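Local coordinates for protein beta-galactoside alpha-2,6-sialyltransferase (Photobacterium sp., PDB 2Z4T) that probably transfers sialic acid from CMP-sialic acid to the 6-hydroxyl of a terminal beta-galactoside such as lactose, as a GT-B-fold glycosyltransferase, at residues I30-D36 against T109-P115; R83-D87 against K191-N195; S199-H204 against Y230-E236; L213-N217 against D262-G266. All coordinates share one frame; numbering follows the deposited sequence.

Contact 1: residues I30-D36 against T109-P115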
loop_
_atom_site.group_PDB
_atom_site.type_symbol
_atom_site.label_atom_id
_atom_site.label_comp_id
_atom_site.label_asym_id
_atom_site.label_seq_id
_atom_site.Cartn_x
_atom_site.Cartn_y
_atom_site.Cartn_z
ATOM N N ILE A 30 23.936 -22.765 12.768
ATOM C CA ILE A 30 22.968 -22.445 11.732
ATOM C C ILE A 30 21.601 -22.277 12.365
ATOM O O ILE A 30 21.176 -23.110 13.160
ATOM C CB ILE A 30 22.884 -23.543 10.660
ATOM C CG1 ILE A 30 24.251 -23.764 10.020
ATOM C CG2 ILE A 30 21.804 -23.202 9.616
ATOM C CD1 ILE A 30 24.403 -25.116 9.319
ATOM N N ASN A 31 20.931 -21.188 12.004
ATOM C CA ASN A 31 19.606 -20.870 12.487
ATOM C C ASN A 31 18.709 -20.601 11.284
ATOM O O ASN A 31 19.113 -19.881 10.372
ATOM C CB ASN A 31 19.660 -19.655 13.411
ATOM C CG ASN A 31 18.448 -19.583 14.355
ATOM O OD1 ASN A 31 17.303 -19.306 13.931
ATOM N ND2 ASN A 31 18.694 -19.834 15.651
ATOM N N LYS A 32 17.522 -21.210 11.252
ATOM C CA LYS A 32 16.588 -21.062 10.136
ATOM C C LYS A 32 15.143 -21.028 10.598
ATOM O O LYS A 32 14.811 -21.580 11.652
ATOM C CB LYS A 32 16.732 -22.228 9.170
ATOM C CG LYS A 32 17.525 -21.934 7.934
ATOM C CD LYS A 32 17.174 -22.926 6.825
ATOM C CE LYS A 32 15.889 -22.532 6.106
ATOM N NZ LYS A 32 15.670 -23.309 4.864
ATOM N N THR A 33 14.294 -20.408 9.787
ATOM C CA THR A 33 12.851 -20.420 9.930
ATOM C C THR A 33 12.316 -20.690 8.533
ATOM O O THR A 33 12.932 -20.217 7.594
ATOM C CB THR A 33 12.390 -18.939 10.242
ATOM O OG1 THR A 33 13.080 -18.415 11.384
ATOM C CG2 THR A 33 10.882 -18.823 10.484
ATOM N N ILE A 34 11.223 -21.382 8.242
ATOM C CA ILE A 34 10.750 -22.776 8.278
ATOM C C ILE A 34 9.327 -22.907 8.754
ATOM O O ILE A 34 8.987 -22.580 9.887
ATOM C CB ILE A 34 11.709 -24.026 8.284
ATOM C CG1 ILE A 34 11.614 -24.851 9.575
ATOM C CG2 ILE A 34 13.094 -23.690 7.746
ATOM C CD1 ILE A 34 12.194 -26.237 9.450
ATOM N N ILE A 35 8.489 -23.292 7.799
ATOM C CA ILE A 35 7.077 -23.524 8.043
ATOM C C ILE A 35 6.770 -25.009 8.091
ATOM O O ILE A 35 7.549 -25.822 7.595
ATOM C CB ILE A 35 6.197 -22.863 6.977
ATOM C CG1 ILE A 35 6.446 -23.496 5.599
ATOM C CG2 ILE A 35 6.446 -21.379 6.952
ATOM C CD1 ILE A 35 5.399 -23.155 4.543
ATOM N N ASP A 36 5.624 -25.349 8.687
ATOM C CA ASP A 36 5.160 -26.724 8.796
ATOM C C ASP A 36 5.329 -27.450 7.471
ATOM O O ASP A 36 4.936 -26.936 6.428
ATOM C CB ASP A 36 3.689 -26.761 9.233
ATOM C CG ASP A 36 3.468 -26.175 10.632
ATOM O OD1 ASP A 36 2.502 -26.607 11.306
ATOM O OD2 ASP A 36 4.256 -25.287 11.060
ATOM N N THR A 109 19.473 -24.776 14.613
ATOM C CA THR A 109 18.180 -24.440 15.185
ATOM C C THR A 109 17.178 -24.176 14.076
ATOM O O THR A 109 17.402 -23.333 13.216
ATOM C CB THR A 109 18.267 -23.213 16.100
ATOM O OG1 THR A 109 19.075 -23.538 17.223
ATOM C CG2 THR A 109 16.908 -22.849 16.637
ATOM N N LEU A 110 16.076 -24.911 14.095
ATOM C CA LEU A 110 14.992 -24.676 13.164
ATOM C C LEU A 110 13.810 -24.101 13.940
ATOM O O LEU A 110 13.243 -24.765 14.822
ATOM C CB LEU A 110 14.620 -25.963 12.412
ATOM C CG LEU A 110 15.760 -26.675 11.657
ATOM C CD1 LEU A 110 15.271 -27.908 10.910
ATOM C CD2 LEU A 110 16.454 -25.758 10.672
ATOM N N ASN A 111 13.480 -22.843 13.633
ATOM C CA ASN A 111 12.269 -22.206 14.119
ATOM C C ASN A 111 11.154 -22.579 13.153
ATOM O O ASN A 111 11.117 -22.085 12.000
ATOM C CB ASN A 111 12.435 -20.673 14.183
ATOM C CG ASN A 111 13.813 -20.245 14.730
ATOM O OD1 ASN A 111 14.130 -20.480 15.907
ATOM N ND2 ASN A 111 14.640 -19.615 13.868
ATOM N N VAL A 112 10.279 -23.477 13.600
ATOM C CA VAL A 112 9.114 -23.883 12.817
ATOM C C VAL A 112 7.909 -22.991 13.156
ATOM O O VAL A 112 7.495 -22.892 14.319
ATOM C CB VAL A 112 8.738 -25.395 12.989
ATOM C CG1 VAL A 112 7.620 -25.763 12.013
ATOM C CG2 VAL A 112 9.960 -26.317 12.765
ATOM N N VAL A 113 7.364 -22.334 12.136
ATOM C CA VAL A 113 6.291 -21.347 12.344
ATOM C C VAL A 113 5.146 -21.683 11.401
ATOM O O VAL A 113 5.374 -22.324 10.359
ATOM C CB VAL A 113 6.789 -19.900 12.087
ATOM C CG1 VAL A 113 8.020 -19.561 12.992
ATOM C CG2 VAL A 113 7.146 -19.704 10.599
ATOM N N ALA A 114 3.930 -21.280 11.757
ATOM C CA ALA A 114 2.777 -21.500 10.878
ATOM C C ALA A 114 3.014 -20.946 9.462
ATOM O O ALA A 114 3.578 -19.852 9.305
ATOM C CB ALA A 114 1.528 -20.883 11.475
ATOM N N PRO A 115 2.615 -21.707 8.427
ATOM C CA PRO A 115 2.543 -21.152 7.072
ATOM C C PRO A 115 1.649 -19.908 7.099
ATOM O O PRO A 115 0.608 -19.889 7.777
ATOM C CB PRO A 115 1.850 -22.259 6.277
ATOM C CG PRO A 115 2.157 -23.519 7.037
ATOM C CD PRO A 115 2.207 -23.126 8.478
#
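Segments 30-36 and 109-115 pair as parallel strands, their short axes 4.6 Å apart at 29°, with backbone bonds such as Lys32 N to Thr109 O (2.9 Å) and Asn111 N to Lys32 O (2.7 Å). Val113 N donates to Ile34 O. Asn31, Thr33, Asn111 and Val113 share one face of the pair. There the amide of Asn111 bridges two residues of the partner strand. Its ND2 donates to Asn31 OD1 at 2.7 Å and to Thr33 OG1 at 3.2 Å. The two amide planes are turned 34° apart. At chi1 -158° the Asn31 side chain lies on the carbonyl side, and its ND2 runs alongside Thr109 CB. This parallel pairing belongs to the immunoglobulin-like beta-sandwich domain. Strand 103-122 runs on into the sheet of the first Rossmann-like domain of the GT-B fold. The face of Lys32, Ile34, Leu110 and Val112 is mostly apolar. Ile34 CD1 meets Leu110 CD1 at 3.8 Å, and its CG1 lies 3.9 Å from Val112 CG2; strand 39-42 packs on this face. At the far end Ile35 CD1 touches Pro115 CB and CG. The Asp36 carboxylate binds Leu84 and Arg193.

Contact 2: residues R83-D87 against K191-N195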
loop_
_atom_site.group_PDB
_atom_site.type_symbol
_atom_site.label_atom_id
_atom_site.label_comp_id
_atom_site.label_asym_id
_atom_site.label_seq_id
_atom_site.Cartn_x
_atom_site.Cartn_y
_atom_site.Cartn_z
ATOM N N ARG A 83 3.960 -31.142 11.280
ATOM C CA ARG A 83 2.691 -30.440 11.326
ATOM C C ARG A 83 2.458 -30.072 12.778
ATOM O O ARG A 83 2.534 -30.929 13.652
ATOM C CB ARG A 83 1.565 -31.339 10.839
ATOM C CG ARG A 83 1.681 -31.700 9.400
ATOM C CD ARG A 83 0.452 -32.393 8.904
ATOM N NE ARG A 83 0.465 -33.825 9.187
ATOM C CZ ARG A 83 -0.563 -34.634 8.937
ATOM N NH1 ARG A 83 -1.687 -34.153 8.400
ATOM N NH2 ARG A 83 -0.474 -35.927 9.232
ATOM N N LEU A 84 2.180 -28.798 13.044
ATOM C CA LEU A 84 2.081 -28.332 14.429
ATOM C C LEU A 84 0.810 -27.557 14.686
ATOM O O LEU A 84 0.137 -27.128 13.749
ATOM C CB LEU A 84 3.280 -27.451 14.792
ATOM C CG LEU A 84 4.672 -28.042 14.658
ATOM C CD1 LEU A 84 5.711 -26.923 14.795
ATOM C CD2 LEU A 84 4.871 -29.163 15.704
ATOM N N ASP A 85 0.497 -27.387 15.972
ATOM C CA ASP A 85 -0.582 -26.521 16.418
ATOM C C ASP A 85 -0.038 -25.165 16.857
ATOM O O ASP A 85 -0.754 -24.175 16.800
ATOM C CB ASP A 85 -1.307 -27.180 17.578
ATOM C CG ASP A 85 -1.974 -28.483 17.178
ATOM O OD1 ASP A 85 -2.601 -28.531 16.098
ATOM O OD2 ASP A 85 -1.864 -29.465 17.943
ATOM N N ASP A 86 1.222 -25.150 17.304
ATOM C CA ASP A 86 1.886 -23.969 17.841
ATOM C C ASP A 86 3.335 -23.988 17.417
ATOM O O ASP A 86 3.995 -25.036 17.474
ATOM C CB ASP A 86 1.843 -23.971 19.368
ATOM C CG ASP A 86 0.437 -24.007 19.908
ATOM O OD1 ASP A 86 -0.379 -23.136 19.534
ATOM O OD2 ASP A 86 0.141 -24.903 20.711
ATOM N N ASP A 87 3.834 -22.831 17.000
ATOM C CA ASP A 87 5.227 -22.659 16.637
ATOM C C ASP A 87 6.133 -23.303 17.667
ATOM O O ASP A 87 5.843 -23.278 18.863
ATOM C CB ASP A 87 5.559 -21.169 16.508
ATOM C CG ASP A 87 4.758 -20.475 15.396
ATOM O OD1 ASP A 87 3.962 -21.155 14.675
ATOM O OD2 ASP A 87 4.934 -19.235 15.239
ATOM N N LYS A 191 -2.247 -26.304 3.195
ATOM C CA LYS A 191 -1.458 -26.029 4.383
ATOM C C LYS A 191 -2.164 -26.542 5.634
ATOM O O LYS A 191 -3.391 -26.396 5.783
ATOM C CB LYS A 191 -1.174 -24.529 4.482
ATOM C CG LYS A 191 -0.305 -24.009 3.332
ATOM C CD LYS A 191 0.989 -24.794 3.273
ATOM C CE LYS A 191 2.089 -24.015 2.591
ATOM N NZ LYS A 191 1.870 -24.011 1.131
ATOM N N HIS A 192 -1.425 -27.142 6.553
ATOM C CA HIS A 192 -2.185 -27.711 7.646
ATOM C C HIS A 192 -2.740 -26.735 8.664
ATOM O O HIS A 192 -3.848 -26.984 9.152
ATOM C CB HIS A 192 -1.664 -29.060 8.159
ATOM C CG HIS A 192 -2.086 -30.187 7.272
ATOM N ND1 HIS A 192 -3.108 -31.049 7.597
ATOM C CD2 HIS A 192 -1.704 -30.514 6.015
ATOM C CE1 HIS A 192 -3.299 -31.894 6.600
ATOM N NE2 HIS A 192 -2.461 -31.589 5.628
ATOM N N ARG A 193 -2.054 -25.621 8.912
ATOM C CA ARG A 193 -2.628 -24.466 9.599
ATOM C C ARG A 193 -2.145 -23.279 8.747
ATOM O O ARG A 193 -1.080 -23.364 8.139
ATOM C CB ARG A 193 -2.146 -24.359 11.056
ATOM C CG ARG A 193 -0.619 -24.256 11.186
ATOM C CD ARG A 193 -0.134 -24.117 12.613
ATOM N NE ARG A 193 1.323 -24.278 12.667
ATOM C CZ ARG A 193 2.124 -23.658 13.541
ATOM N NH1 ARG A 193 1.615 -22.809 14.446
ATOM N NH2 ARG A 193 3.437 -23.869 13.504
ATOM N N LEU A 194 -2.932 -22.200 8.684
ATOM C CA LEU A 194 -2.618 -21.053 7.835
ATOM C C LEU A 194 -3.039 -19.746 8.494
ATOM O O LEU A 194 -4.217 -19.566 8.836
ATOM C CB LEU A 194 -3.270 -21.187 6.445
ATOM C CG LEU A 194 -2.844 -20.155 5.384
ATOM C CD1 LEU A 194 -1.350 -20.308 4.979
ATOM C CD2 LEU A 194 -3.757 -20.188 4.146
ATOM N N ASN A 195 -2.061 -18.865 8.706
ATOM C CA ASN A 195 -2.344 -17.484 9.073
ATOM C C ASN A 195 -2.508 -16.633 7.814
ATOM O O ASN A 195 -1.648 -16.659 6.924
ATOM C CB ASN A 195 -1.250 -16.908 9.980
ATOM C CG ASN A 195 -1.288 -17.493 11.386
ATOM O OD1 ASN A 195 -2.332 -17.956 11.868
ATOM N ND2 ASN A 195 -0.144 -17.480 12.050
#
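The guanidinium of Arg193 has Leu84 CB and Asp86 N over one face and Asp87 OD1 at its edge. The single oxygen OD1 of Asp87 takes both NH1 (2.9 Å) and NH2 (3.0 Å) of Arg193. This is a salt bridge, but both of its hydrogen bonds are weak and bent. The carboxylate plane is turned 69° from the guanidinium. The Arg193 chain is extended from CG to NE, and its CD lies 3.2 Å from Leu84 O. In one of the two conformers modelled for His192, Arg83 crosses one face of the ring: CD sits 4.0 Å from the centroid in a CH-pi contact, and NH1 lies over the ring, offset toward the rim. The Arg83 guanidinium stands at right angles to the ring and meets it with its edge. A bend at chi3 (-84°) turns it there. The contact joins a loop of the beta-sandwich domain to the loop residues just before strand 194-201, in the first Rossmann-like domain of the GT-B fold. Asp36 forms a second salt bridge with Arg193, and Asp87 also accepts from Ala114. Arg193 is thus held between two carboxylates, which probably favour its positive charge at this interdomain surface.

Contact 3: residues S199-H204 against Y230-E236. With GAL (beta-D-galactopyranose), chain B.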
loop_
_atom_site.group_PDB
_atom_site.type_symbol
_atom_site.label_atom_id
_atom_site.label_comp_id
_atom_site.label_asym_id
_atom_site.label_seq_id
_atom_site.Cartn_x
_atom_site.Cartn_y
_atom_site.Cartn_z
ATOM N N SER A 199 -5.485 -7.143 3.036
ATOM C CA SER A 199 -5.364 -5.714 2.923
ATOM C C SER A 199 -6.101 -5.205 1.691
ATOM O O SER A 199 -5.941 -5.736 0.587
ATOM C CB SER A 199 -3.889 -5.291 2.864
ATOM O OG SER A 199 -3.776 -3.871 2.920
ATOM N N SER A 200 -6.887 -4.151 1.878
ATOM C CA SER A 200 -7.629 -3.582 0.776
ATOM C C SER A 200 -7.801 -2.083 0.862
ATOM O O SER A 200 -7.827 -1.504 1.960
ATOM C CB SER A 200 -9.018 -4.211 0.668
ATOM O OG SER A 200 -9.788 -3.537 -0.319
ATOM N N ASN A 201 -7.887 -1.481 -0.329
ATOM C CA ASN A 201 -8.629 -0.243 -0.568
ATOM C C ASN A 201 -9.928 -0.255 0.271
ATOM O O ASN A 201 -10.705 -1.210 0.204
ATOM C CB ASN A 201 -8.925 -0.159 -2.079
ATOM C CG ASN A 201 -9.673 1.098 -2.481
ATOM O OD1 ASN A 201 -10.805 1.338 -2.036
ATOM N ND2 ASN A 201 -9.065 1.886 -3.378
ATOM N N THR A 202 -10.136 0.786 1.073
ATOM C CA THR A 202 -11.265 0.840 1.996
ATOM C C THR A 202 -12.614 0.889 1.280
ATOM O O THR A 202 -13.459 -0.013 1.480
ATOM C CB THR A 202 -11.113 2.014 3.006
ATOM O OG1 THR A 202 -9.873 1.864 3.718
ATOM C CG2 THR A 202 -12.267 2.048 4.015
ATOM N N ALA A 203 -12.814 1.918 0.442
ATOM C CA ALA A 203 -14.085 2.110 -0.296
ATOM C C ALA A 203 -14.499 0.875 -1.074
ATOM O O ALA A 203 -15.700 0.622 -1.229
ATOM C CB ALA A 203 -14.011 3.303 -1.241
ATOM N N HIS A 204 -13.501 0.122 -1.547
ATOM C CA HIS A 204 -13.712 -1.077 -2.368
ATOM C C HIS A 204 -13.488 -2.396 -1.610
ATOM O O HIS A 204 -13.324 -3.440 -2.250
ATOM C CB HIS A 204 -12.780 -1.038 -3.590
ATOM C CG HIS A 204 -13.102 0.058 -4.550
ATOM N ND1 HIS A 204 -13.865 -0.145 -5.679
ATOM C CD2 HIS A 204 -12.803 1.379 -4.529
ATOM C CE1 HIS A 204 -14.017 1.005 -6.313
ATOM N NE2 HIS A 204 -13.394 1.946 -5.631
ATOM N N TYR A 230 -6.940 0.658 3.840
ATOM C CA TYR A 230 -6.261 1.888 3.486
ATOM C C TYR A 230 -7.174 2.614 2.531
ATOM O O TYR A 230 -7.651 2.002 1.567
ATOM C CB TYR A 230 -4.908 1.604 2.807
ATOM C CG TYR A 230 -3.840 1.056 3.725
ATOM C CD1 TYR A 230 -3.498 -0.299 3.707
ATOM C CD2 TYR A 230 -3.173 1.890 4.623
ATOM C CE1 TYR A 230 -2.514 -0.829 4.580
ATOM C CE2 TYR A 230 -2.171 1.387 5.490
ATOM C CZ TYR A 230 -1.859 0.028 5.459
ATOM O OH TYR A 230 -0.881 -0.451 6.302
ATOM N N ASP A 231 -7.426 3.898 2.805
ATOM C CA ASP A 231 -8.319 4.738 1.992
ATOM C C ASP A 231 -7.857 4.886 0.549
ATOM O O ASP A 231 -6.688 5.140 0.288
ATOM C CB ASP A 231 -8.432 6.151 2.574
ATOM C CG ASP A 231 -9.197 6.195 3.876
ATOM O OD1 ASP A 231 -10.028 5.290 4.086
ATOM O OD2 ASP A 231 -8.957 7.127 4.688
ATOM N N ASP A 232 -8.807 4.755 -0.373
ATOM C CA ASP A 232 -8.607 5.110 -1.765
ATOM C C ASP A 232 -8.028 6.517 -1.831
ATOM O O ASP A 232 -7.081 6.770 -2.576
ATOM C CB ASP A 232 -9.952 5.041 -2.485
ATOM C CG ASP A 232 -9.821 5.191 -3.978
ATOM O OD1 ASP A 232 -9.470 6.305 -4.457
ATOM O OD2 ASP A 232 -10.095 4.181 -4.667
ATOM N N GLY A 233 -8.591 7.407 -1.023
ATOM C CA GLY A 233 -8.113 8.762 -0.852
ATOM C C GLY A 233 -9.299 9.629 -0.452
ATOM O O GLY A 233 -10.014 9.327 0.504
ATOM N N SER A 234 -9.541 10.698 -1.198
ATOM C CA SER A 234 -10.623 11.608 -0.876
ATOM C C SER A 234 -11.974 10.921 -1.055
ATOM O O SER A 234 -12.939 11.288 -0.399
ATOM C CB SER A 234 -10.509 12.875 -1.737
ATOM O OG SER A 234 -10.707 12.601 -3.115
ATOM N N ALA A 235 -12.025 9.896 -1.908
ATOM C CA ALA A 235 -13.270 9.172 -2.202
ATOM C C ALA A 235 -14.015 8.748 -0.956
ATOM O O ALA A 235 -15.236 8.921 -0.882
ATOM C CB ALA A 235 -13.022 7.969 -3.099
ATOM N N GLU A 236 -13.327 8.195 0.040
ATOM C CA GLU A 236 -14.103 7.829 1.224
ATOM C C GLU A 236 -14.618 9.014 2.057
ATOM O O GLU A 236 -15.689 8.909 2.696
ATOM C CB GLU A 236 -13.551 6.646 2.052
ATOM C CG GLU A 236 -12.108 6.424 2.100
ATOM C CD GLU A 236 -11.564 5.719 0.878
ATOM O OE1 GLU A 236 -11.709 4.490 0.752
ATOM O OE2 GLU A 236 -10.933 6.420 0.061
HETATM C C1 GAL B . -12.039 4.555 -10.172
HETATM C C2 GAL B . -13.162 4.106 -9.240
HETATM C C3 GAL B . -13.304 5.113 -8.101
HETATM C C4 GAL B . -11.946 5.371 -7.433
HETATM C C5 GAL B . -10.863 5.707 -8.460
HETATM C C6 GAL B . -9.457 5.759 -7.853
HETATM O O2 GAL B . -14.365 3.964 -9.979
HETATM O O3 GAL B . -14.238 4.641 -7.142
HETATM O O4 GAL B . -11.590 4.223 -6.693
HETATM O O5 GAL B . -10.838 4.705 -9.446
HETATM O O6 GAL B . -9.291 6.838 -6.956
HETATM O O HOH W 1 -9.392 3.199 5.938
#
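This contact forms part of the acceptor-sugar pocket, at the carboxyl ends of two neighbouring parallel strands of the Rossmann-like sheet in the GT-B fold. Tyr230 N donates to Ser200 O, and Thr202 N to Tyr230 O. Beyond the strands both segments turn toward the galactose. Asp232 grips the sugar with both carboxylate oxygens: galactose O6 donates to OD1 (2.6 Å) and O4 to OD2 (2.5 Å). Asn201 ND2 reaches Asp232 OD2 at 2.8 Å, with the oxygen in the amide plane but the nitrogen above the carboxylate plane. Asn201 ND2 also donates to Asp122, while its OD1 accepts from His204 N, an Asx motif. This fixes the amide as a second-shell support for Asp232. His204 NE2 donates to galactose O4 at 3.1 Å and is also hydrogen-bonded to O3; its other nitrogen, ND1, is hydrogen-bonded to His175. His123 binds the galactose as well. Away from the sugar, at the start of helix 234-243, a bend at chi2 (-80°) curls Glu236 back on its own turn. Its OE2 accepts from Gly233 N. Its OE1 is shared by Asp232 N at 3.1 Å and Ala203 N at 2.8 Å, the latter nearly along the C-O axis.

Contact 4: residues L213-N217 against D262-G266; sequences LKELN and DVING
Ile264 lies against Leu213, the two side chains side by side and pointing the same way. The CG2 methyl of Ile264 rests 3.6 Å from Leu213 O and 4.1 Å from Leu213 CB. Its other branch carries CD1 to Leu213 CD1. Trp282 touches both residues from helix 282-285. Lys214 takes a different course. Its CG stands between the backbone N and the carbonyl carbon (chi1 71°), and CB lies 3.2 Å from Ile264 O. The chain then passes Val263 O with CD at 4.0 Å. With chi1 at -165° the Asn217 amide swings out from the backbone N toward the other helix. There ND2 makes a weak hydrogen bond of 3.1 Å to Asn265 OD1. The two amide planes are 58° apart. The contact packs the last turn of helix 205-216 on that of helix 249-265, within the first Rossmann-like domain of the GT-B fold. Gly266 ends the second helix in a Schellman motif with positive phi. Apolar branches meet on the buried side and amides on the exposed side. The cross-contact bonding is a single weak amide pair, so the association rests mainly on van der Waals packing, much of it carbon against the carbonyl oxygens of the two last turns.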
loop_
_atom_site.group_PDB
_atom_site.type_symbol
_atom_site.label_atom_id
_atom_site.label_comp_id
_atom_site.label_asym_id
_atom_site.label_seq_id
_atom_site.Cartn_x
_atom_site.Cartn_y
_atom_site.Cartn_z
ATOM N N LEU A 213 -13.269 -13.992 1.738
ATOM C CA LEU A 213 -13.707 -14.386 3.059
ATOM C C LEU A 213 -14.797 -15.454 3.029
ATOM O O LEU A 213 -14.898 -16.277 3.952
ATOM C CB LEU A 213 -14.104 -13.177 3.894
ATOM C CG LEU A 213 -12.878 -12.356 4.310
ATOM C CD1 LEU A 213 -13.312 -11.015 4.839
ATOM C CD2 LEU A 213 -12.017 -13.101 5.337
ATOM N N LYS A 214 -15.584 -15.493 1.963
ATOM C CA LYS A 214 -16.606 -16.503 1.941
ATOM C C LYS A 214 -16.103 -17.877 1.543
ATOM O O LYS A 214 -16.743 -18.861 1.830
ATOM C CB LYS A 214 -17.857 -16.050 1.207
ATOM C CG LYS A 214 -17.790 -15.914 -0.251
ATOM C CD LYS A 214 -19.166 -15.373 -0.737
ATOM C CE LYS A 214 -20.162 -16.505 -1.020
ATOM N NZ LYS A 214 -21.374 -15.982 -1.726
ATOM N N GLU A 215 -14.931 -17.942 0.924
ATOM C CA GLU A 215 -14.250 -19.217 0.708
ATOM C C GLU A 215 -13.571 -19.671 1.981
ATOM O O GLU A 215 -13.823 -20.771 2.462
ATOM C CB GLU A 215 -13.215 -19.115 -0.411
ATOM C CG GLU A 215 -13.798 -18.865 -1.775
ATOM C CD GLU A 215 -14.852 -19.877 -2.156
ATOM O OE1 GLU A 215 -14.584 -21.097 -2.043
ATOM O OE2 GLU A 215 -15.959 -19.446 -2.561
ATOM N N LEU A 216 -12.729 -18.807 2.526
ATOM C CA LEU A 216 -11.983 -19.064 3.756
ATOM C C LEU A 216 -12.855 -19.382 4.978
ATOM O O LEU A 216 -12.438 -20.125 5.874
ATOM C CB LEU A 216 -11.076 -17.868 4.071
ATOM C CG LEU A 216 -9.893 -17.697 3.120
ATOM C CD1 LEU A 216 -8.922 -16.627 3.612
ATOM C CD2 LEU A 216 -9.176 -19.040 2.952
ATOM N N ASN A 217 -14.051 -18.800 5.017
ATOM C CA ASN A 217 -14.976 -19.007 6.116
ATOM C C ASN A 217 -15.219 -20.478 6.471
ATOM O O ASN A 217 -15.368 -20.806 7.645
ATOM C CB ASN A 217 -16.316 -18.325 5.837
ATOM C CG ASN A 217 -17.172 -18.212 7.088
ATOM O OD1 ASN A 217 -16.807 -17.513 8.047
ATOM N ND2 ASN A 217 -18.303 -18.925 7.098
ATOM N N ASP A 262 -23.785 -12.221 7.064
ATOM C CA ASP A 262 -24.622 -13.138 6.297
ATOM C C ASP A 262 -24.119 -13.385 4.884
ATOM O O ASP A 262 -24.281 -14.492 4.350
ATOM C CB ASP A 262 -26.071 -12.640 6.245
ATOM C CG ASP A 262 -26.779 -12.765 7.579
ATOM O OD1 ASP A 262 -26.291 -13.512 8.463
ATOM O OD2 ASP A 262 -27.816 -12.096 7.746
ATOM N N VAL A 263 -23.543 -12.350 4.277
ATOM C CA VAL A 263 -22.977 -12.462 2.940
ATOM C C VAL A 263 -21.767 -13.417 2.974
ATOM O O VAL A 263 -21.697 -14.365 2.193
ATOM C CB VAL A 263 -22.617 -11.063 2.360
ATOM C CG1 VAL A 263 -21.686 -11.183 1.176
ATOM C CG2 VAL A 263 -23.872 -10.294 1.970
ATOM N N ILE A 264 -20.848 -13.178 3.908
ATOM C CA ILE A 264 -19.684 -14.053 4.104
ATOM C C ILE A 264 -20.074 -15.508 4.474
ATOM O O ILE A 264 -19.486 -16.462 3.958
ATOM C CB ILE A 264 -18.689 -13.444 5.120
ATOM C CG1 ILE A 264 -18.043 -12.177 4.530
ATOM C CG2 ILE A 264 -17.615 -14.463 5.502
ATOM C CD1 ILE A 264 -17.340 -11.253 5.537
ATOM N N ASN A 265 -21.069 -15.671 5.347
ATOM C CA ASN A 265 -21.628 -16.998 5.659
ATOM C C ASN A 265 -22.372 -17.668 4.504
ATOM O O ASN A 265 -22.653 -18.855 4.553
ATOM C CB ASN A 265 -22.578 -16.922 6.864
ATOM C CG ASN A 265 -21.843 -16.906 8.180
ATOM O OD1 ASN A 265 -20.769 -17.488 8.309
ATOM N ND2 ASN A 265 -22.419 -16.237 9.172
ATOM N N GLY A 266 -22.720 -16.892 3.489
ATOM C CA GLY A 266 -23.442 -17.410 2.345
ATOM C C GLY A 266 -24.935 -17.462 2.566
ATOM O O GLY A 266 -25.670 -17.888 1.673
#

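Contacts 1 and 2 adjoin where the sandwich meets the first Rossmann-like domain of the GT-B fold, with centres about 12 Å apart. They touch directly through Asp36 and Ala114. Strand 194-201 starts in contact 2 and ends in contact 3, whose centre is about 32 Å away. It thus spans the sheet from the sandwich side to the galactose pocket. Contact 3 alone holds residues of that pocket; the nearest atoms of the Asp232 side chain and the bound CMP are about 6 Å apart. Contact 4 lies about 21 Å from contact 3, centre to centre. Helix 205-216 follows strand 194-201, and helix 249-265 follows helix 234-243, so the chain links contacts 3 and 4 twice.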